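Local coordinates for Bse634I restriction endonuclease (Geobacillus stearothermophilus, PDB 1KNV), which probably cuts double-stranded DNA as a metal-dependent type II restriction endonuclease of the PDDEXK superfamily, at residues Q86-R91 / S158-P163; N118-K123 / M225-P230. One frame throughout, in Å; residues are numbered along the deposited sequence.

Contact 1: Q86-R91 / S158-P163; sequences QSWNYR and SEYNLP
The C-terminal part of helix 68-93 is held by a short 3-10 turn and the loop after it, with Trp88 and Arg91, one turn apart, reaching across to Tyr160, Asn161 and Leu162. Trp88 CG lies anti to the backbone N (chi1 173°), which turns the indole toward the loop, where NE1 donates to Leu162 O at 2.8 Å. The bond is nearly straight (167°) and lies in the ring plane; tryptophan suits the place by combining this donor with a broad apolar surface. Its far end, CH2, packs 3.9 Å from Tyr160 CD2. The loop belongs to the connection between strand 147-151 of the mixed sheet and helix 169-176, and Tyr160 OH reaches on to Asp181. Arg91 grips a single oxygen end-on: NH2 and NH1 lie 2.8 and 3.0 Å from Asn161 OD1, approaching from the same face of the amide. Arginine's several N-H groups let one side chain serve this oxygen, Tyr99 O (through NE) and a water together. That water gives its hydrogens to Trp88 O and Tyr160 O and accepts from Arg91 NH1, tying helix to turn. Alongside, Asn89 OD1 rests 3.4 Å from Pro163 CA and accepts from Ile164 N.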
loop_
_atom_site.group_PDB
_atom_site.type_symbol
_atom_site.label_atom_id
_atom_site.label_comp_id
_atom_site.label_asym_id
_atom_site.label_seq_id
_atom_site.Cartn_x
_atom_site.Cartn_y
_atom_site.Cartn_z
ATOM N N GLN B 86 35.565 20.124 5.937
ATOM C CA GLN B 86 35.169 19.877 7.306
ATOM C C GLN B 86 34.661 18.447 7.412
ATOM O O GLN B 86 35.077 17.702 8.296
ATOM C CB GLN B 86 34.089 20.878 7.739
ATOM C CG GLN B 86 33.802 20.886 9.245
ATOM C CD GLN B 86 34.967 21.401 10.103
ATOM O OE1 GLN B 86 34.945 21.263 11.323
ATOM N NE2 GLN B 86 35.976 21.994 9.469
ATOM N N SER B 87 33.777 18.054 6.499
ATOM C CA SER B 87 33.217 16.696 6.507
ATOM C C SER B 87 34.296 15.636 6.412
ATOM O O SER B 87 34.225 14.607 7.088
ATOM C CB SER B 87 32.235 16.509 5.351
ATOM O OG SER B 87 31.127 17.372 5.501
ATOM N N TRP B 88 35.289 15.884 5.563
ATOM C CA TRP B 88 36.388 14.943 5.381
ATOM C C TRP B 88 37.152 14.772 6.696
ATOM O O TRP B 88 37.469 13.650 7.083
ATOM C CB TRP B 88 37.323 15.424 4.262
ATOM C CG TRP B 88 38.585 14.618 4.106
ATOM C CD1 TRP B 88 39.612 14.511 5.006
ATOM C CD2 TRP B 88 38.964 13.832 2.976
ATOM N NE1 TRP B 88 40.605 13.707 4.506
ATOM C CE2 TRP B 88 40.234 13.276 3.264
ATOM C CE3 TRP B 88 38.356 13.541 1.752
ATOM C CZ2 TRP B 88 40.907 12.448 2.362
ATOM C CZ3 TRP B 88 39.027 12.716 0.856
ATOM C CH2 TRP B 88 40.290 12.179 1.167
ATOM N N ASN B 89 37.438 15.876 7.387
ATOM C CA ASN B 89 38.160 15.789 8.655
ATOM C C ASN B 89 37.278 15.250 9.789
ATOM O O ASN B 89 37.782 14.682 10.760
ATOM C CB ASN B 89 38.733 17.157 9.047
ATOM C CG ASN B 89 39.895 17.586 8.158
ATOM O OD1 ASN B 89 40.649 16.754 7.656
ATOM N ND2 ASN B 89 40.054 18.895 7.980
ATOM N N TYR B 90 35.963 15.424 9.662
ATOM C CA TYR B 90 35.016 14.941 10.664
ATOM C C TYR B 90 35.035 13.423 10.794
ATOM O O TYR B 90 35.110 12.894 11.903
ATOM C CB TYR B 90 33.587 15.388 10.327
ATOM C CG TYR B 90 32.512 14.752 11.198
ATOM C CD1 TYR B 90 32.077 15.357 12.374
ATOM C CD2 TYR B 90 31.940 13.536 10.845
ATOM C CE1 TYR B 90 31.098 14.759 13.176
ATOM C CE2 TYR B 90 30.968 12.934 11.637
ATOM C CZ TYR B 90 30.552 13.548 12.797
ATOM O OH TYR B 90 29.599 12.925 13.569
ATOM N N ARG B 91 34.950 12.711 9.673
ATOM C CA ARG B 91 34.941 11.259 9.769
ATOM C C ARG B 91 36.287 10.751 10.243
ATOM O O ARG B 91 36.386 9.653 10.800
ATOM C CB ARG B 91 34.561 10.602 8.438
ATOM C CG ARG B 91 35.517 10.823 7.303
ATOM C CD ARG B 91 35.269 9.800 6.188
ATOM N NE ARG B 91 35.639 8.431 6.570
ATOM C CZ ARG B 91 36.892 7.991 6.692
ATOM N NH1 ARG B 91 37.917 8.802 6.467
ATOM N NH2 ARG B 91 37.122 6.729 7.024
ATOM N N SER B 158 42.287 3.764 2.583
ATOM C CA SER B 158 43.183 4.313 3.600
ATOM C C SER B 158 43.502 5.799 3.400
ATOM O O SER B 158 43.714 6.523 4.376
ATOM C CB SER B 158 44.493 3.518 3.642
ATOM O OG SER B 158 45.322 3.821 2.527
ATOM N N GLU B 159 43.534 6.256 2.148
ATOM C CA GLU B 159 43.835 7.657 1.863
ATOM C C GLU B 159 42.831 8.609 2.486
ATOM O O GLU B 159 43.166 9.755 2.791
ATOM C CB GLU B 159 43.851 7.934 0.364
ATOM C CG GLU B 159 44.724 7.039 -0.451
ATOM C CD GLU B 159 43.928 5.942 -1.086
ATOM O OE1 GLU B 159 43.735 4.890 -0.439
ATOM O OE2 GLU B 159 43.475 6.148 -2.230
ATOM N N TYR B 160 41.595 8.143 2.640
ATOM C CA TYR B 160 40.526 8.957 3.210
ATOM C C TYR B 160 40.788 9.246 4.671
ATOM O O TYR B 160 40.229 10.186 5.236
ATOM C CB TYR B 160 39.182 8.231 3.129
ATOM C CG TYR B 160 38.694 7.881 1.745
ATOM C CD1 TYR B 160 37.619 7.005 1.578
ATOM C CD2 TYR B 160 39.307 8.400 0.606
ATOM C CE1 TYR B 160 37.167 6.650 0.314
ATOM C CE2 TYR B 160 38.860 8.051 -0.668
ATOM C CZ TYR B 160 37.787 7.172 -0.805
ATOM O OH TYR B 160 37.331 6.816 -2.055
ATOM N N ASN B 161 41.634 8.422 5.279
ATOM C CA ASN B 161 41.939 8.555 6.690
ATOM C C ASN B 161 43.064 9.495 7.056
ATOM O O ASN B 161 43.511 9.506 8.198
ATOM C CB ASN B 161 42.190 7.179 7.283
ATOM C CG ASN B 161 40.946 6.311 7.254
ATOM O OD1 ASN B 161 39.861 6.765 7.622
ATOM N ND2 ASN B 161 41.094 5.062 6.818
ATOM N N LEU B 162 43.523 10.286 6.093
ATOM C CA LEU B 162 44.573 11.268 6.344
ATOM C C LEU B 162 43.865 12.617 6.414
ATOM O O LEU B 162 43.204 13.033 5.453
ATOM C CB LEU B 162 45.591 11.284 5.204
ATOM C CG LEU B 162 46.326 9.971 4.927
ATOM C CD1 LEU B 162 47.140 10.135 3.650
ATOM C CD2 LEU B 162 47.219 9.585 6.116
ATOM N N PRO B 163 43.977 13.316 7.555
ATOM C CA PRO B 163 43.290 14.607 7.621
ATOM C C PRO B 163 43.877 15.679 6.709
ATOM O O PRO B 163 44.959 15.518 6.145
ATOM C CB PRO B 163 43.341 14.964 9.114
ATOM C CG PRO B 163 44.553 14.265 9.628
ATOM C CD PRO B 163 44.605 12.959 8.844
HETATM O O HOH W 1 37.945 11.452 5.457
#

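Contact 2: N118-K123 / M225-P230; sequences NETREK and MRYWNP
The start of helix 118-131 faces the end of helix 203-227; the closest CA atoms, those of Lys123 and Arg226, are 7.8 Å apart. Tyr227 bridges the gap, long enough to span it and polar at its far end. Its OH donates to Thr120 OG1 at 2.7 Å, and Thr120 OG1 is also bonded to Asp117, so the small threonine hydroxyl links the tyrosine to the residue just before the helix. The extended chain of Glu119 passes the same hydroxyl, CG 3.2 Å from Tyr227 OH, with its carboxylate at the ring edge and steeply turned against the ring. Lys123 lies over one face: CE sits 3.7 Å from the ring centroid in a CH-pi contact, and a bend at chi4 (-52°) leaves NZ beyond CE, still over the face but 5.0 Å from the centroid, at cation-pi range, where it also meets a water bound to Arg226 O. Replacing Tyr227 by an alanine would probably leave Thr120 OG1 without its donor and Lys123 without the aromatic face on which it lies. Arg226, folded back at chi2 and chi3, runs past Lys123 in the opposite direction; its NH1 donates to Lys123 O at 3.1 Å from above the carbonyl plane, while Lys123 CB lies over one face of the guanidinium, near its rim. Arginine suits the place because it can donate to a backbone carbonyl while its flat group rests against an aliphatic carbon. After Tyr227 the chain leaves the helix at Trp228, whose positive phi (52°) turns it into the loop. Trp188, from the loop before strand 191-198, stacks on Tyr227, and Arg226 O accepts from Arg226 NE of the second subunit, whose Lys123 also packs on Lys123, placing the two helix ends at a subunit interface.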
loop_
_atom_site.group_PDB
_atom_site.type_symbol
_atom_site.label_atom_id
_atom_site.label_comp_id
_atom_site.label_asym_id
_atom_site.label_seq_id
_atom_site.Cartn_x
_atom_site.Cartn_y
_atom_site.Cartn_z
ATOM N N ASN B 118 24.493 -1.548 -9.976
ATOM C CA ASN B 118 23.680 -1.859 -11.135
ATOM C C ASN B 118 22.265 -2.364 -10.819
ATOM O O ASN B 118 21.291 -1.935 -11.439
ATOM C CB ASN B 118 24.421 -2.881 -11.997
ATOM C CG ASN B 118 23.630 -3.289 -13.204
ATOM O OD1 ASN B 118 23.313 -2.463 -14.071
ATOM N ND2 ASN B 118 23.292 -4.574 -13.271
ATOM N N GLU B 119 22.152 -3.277 -9.862
ATOM C CA GLU B 119 20.859 -3.839 -9.499
ATOM C C GLU B 119 19.846 -2.761 -9.122
ATOM O O GLU B 119 18.696 -2.797 -9.558
ATOM C CB GLU B 119 21.040 -4.829 -8.346
ATOM C CG GLU B 119 19.755 -5.354 -7.739
ATOM C CD GLU B 119 20.009 -6.362 -6.629
ATOM O OE1 GLU B 119 20.971 -6.184 -5.848
ATOM O OE2 GLU B 119 19.234 -7.331 -6.520
ATOM N N THR B 120 20.281 -1.801 -8.313
ATOM C CA THR B 120 19.421 -0.710 -7.884
ATOM C C THR B 120 19.060 0.242 -9.030
ATOM O O THR B 120 17.900 0.618 -9.175
ATOM C CB THR B 120 20.089 0.078 -6.749
ATOM O OG1 THR B 120 20.276 -0.792 -5.620
ATOM C CG2 THR B 120 19.230 1.280 -6.360
ATOM N N ARG B 121 20.045 0.625 -9.844
ATOM C CA ARG B 121 19.794 1.523 -10.978
ATOM C C ARG B 121 18.811 0.934 -12.004
ATOM O O ARG B 121 17.995 1.648 -12.581
ATOM C CB ARG B 121 21.120 1.904 -11.650
ATOM C CG ARG B 121 22.061 2.670 -10.723
ATOM C CD ARG B 121 23.015 3.547 -11.504
ATOM N NE ARG B 121 22.313 4.611 -12.218
ATOM C CZ ARG B 121 22.818 5.277 -13.255
ATOM N NH1 ARG B 121 24.036 4.991 -13.705
ATOM N NH2 ARG B 121 22.101 6.227 -13.850
ATOM N N GLU B 122 18.884 -0.374 -12.226
ATOM C CA GLU B 122 17.970 -1.034 -13.152
ATOM C C GLU B 122 16.525 -0.921 -12.628
ATOM O O GLU B 122 15.589 -0.717 -13.403
ATOM C CB GLU B 122 18.366 -2.507 -13.311
ATOM C CG GLU B 122 19.124 -2.823 -14.591
ATOM C CD GLU B 122 19.948 -4.107 -14.495
ATOM O OE1 GLU B 122 19.490 -5.086 -13.852
ATOM O OE2 GLU B 122 21.057 -4.137 -15.081
ATOM N N LYS B 123 16.342 -1.052 -11.316
ATOM C CA LYS B 123 15.001 -0.950 -10.750
ATOM C C LYS B 123 14.446 0.457 -10.945
ATOM O O LYS B 123 13.266 0.636 -11.228
ATOM C CB LYS B 123 15.004 -1.308 -9.261
ATOM C CG LYS B 123 15.448 -2.739 -8.953
ATOM C CD LYS B 123 15.030 -3.142 -7.556
ATOM C CE LYS B 123 15.686 -4.432 -7.137
ATOM N NZ LYS B 123 15.472 -5.472 -8.158
ATOM N N MET B 225 10.064 -1.064 -1.087
ATOM C CA MET B 225 9.031 -2.002 -1.535
ATOM C C MET B 225 9.584 -2.979 -2.574
ATOM O O MET B 225 9.223 -4.159 -2.582
ATOM C CB MET B 225 7.804 -1.254 -2.087
ATOM C CG MET B 225 6.899 -0.682 -0.986
ATOM S SD MET B 225 5.206 -0.262 -1.500
ATOM C CE MET B 225 4.607 0.633 -0.057
ATOM N N ARG B 226 10.446 -2.489 -3.462
ATOM C CA ARG B 226 11.082 -3.347 -4.452
ATOM C C ARG B 226 11.950 -4.433 -3.819
ATOM O O ARG B 226 11.872 -5.601 -4.207
ATOM C CB ARG B 226 11.925 -2.513 -5.410
ATOM C CG ARG B 226 11.122 -1.492 -6.211
ATOM C CD ARG B 226 10.122 -2.143 -7.172
ATOM N NE ARG B 226 10.755 -2.791 -8.323
ATOM C CZ ARG B 226 11.235 -2.161 -9.396
ATOM N NH1 ARG B 226 11.171 -0.840 -9.502
ATOM N NH2 ARG B 226 11.772 -2.858 -10.381
ATOM N N TYR B 227 12.772 -4.041 -2.849
ATOM C CA TYR B 227 13.677 -4.963 -2.169
ATOM C C TYR B 227 13.062 -5.620 -0.944
ATOM O O TYR B 227 13.675 -6.489 -0.329
ATOM C CB TYR B 227 14.941 -4.232 -1.716
ATOM C CG TYR B 227 15.954 -3.929 -2.800
ATOM C CD1 TYR B 227 16.051 -2.657 -3.356
ATOM C CD2 TYR B 227 16.839 -4.914 -3.246
ATOM C CE1 TYR B 227 17.002 -2.375 -4.324
ATOM C CE2 TYR B 227 17.794 -4.636 -4.214
ATOM C CZ TYR B 227 17.871 -3.369 -4.747
ATOM O OH TYR B 227 18.826 -3.095 -5.695
ATOM N N TRP B 228 11.864 -5.190 -0.581
ATOM C CA TRP B 228 11.177 -5.725 0.579
ATOM C C TRP B 228 12.059 -5.674 1.823
ATOM O O TRP B 228 12.316 -6.685 2.468
ATOM C CB TRP B 228 10.720 -7.153 0.312
ATOM C CG TRP B 228 9.651 -7.562 1.241
ATOM C CD1 TRP B 228 9.777 -8.346 2.351
ATOM C CD2 TRP B 228 8.287 -7.142 1.195
ATOM N NE1 TRP B 228 8.570 -8.439 3.006
ATOM C CE2 TRP B 228 7.638 -7.707 2.315
ATOM C CE3 TRP B 228 7.550 -6.339 0.316
ATOM C CZ2 TRP B 228 6.284 -7.497 2.579
ATOM C CZ3 TRP B 228 6.200 -6.129 0.577
ATOM C CH2 TRP B 228 5.583 -6.707 1.701
ATOM N N ASN B 229 12.523 -4.475 2.152
ATOM C CA ASN B 229 13.368 -4.256 3.319
ATOM C C ASN B 229 12.689 -3.148 4.105
ATOM O O ASN B 229 12.896 -1.970 3.830
ATOM C CB ASN B 229 14.757 -3.793 2.892
ATOM C CG ASN B 229 15.742 -3.786 4.036
ATOM O OD1 ASN B 229 15.368 -3.951 5.195
ATOM N ND2 ASN B 229 17.012 -3.593 3.717
ATOM N N PRO B 230 11.859 -3.509 5.090
ATOM C CA PRO B 230 11.176 -2.474 5.865
ATOM C C PRO B 230 12.078 -1.681 6.801
ATOM O O PRO B 230 11.756 -0.561 7.189
ATOM C CB PRO B 230 10.115 -3.267 6.625
ATOM C CG PRO B 230 10.791 -4.581 6.862
ATOM C CD PRO B 230 11.461 -4.859 5.538
HETATM O O HOH W 2 12.734 -6.302 -6.880
#

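Both contacts are partly buried, and they share no helix or strand: contact 1 holds helix 68-93 to the loop before helix 169-176, whereas contact 2 joins helices 118-131 and 203-227. Their centres lie 30 Å apart, with nearest atoms about 17 Å apart. Contact 1 is the closer to the chain's centre, 16 Å against 25 Å, and no other subunit touches its segments; side-chain donors there serve mainly a backbone carbonyl and a side-chain amide. Contact 2 lies farther out and meets two neighbouring subunits. Its chemistry is more mixed, adding cation-pi and CH-pi packing to hydroxyl and guanidinium bonds. In each, a water joins the two segments.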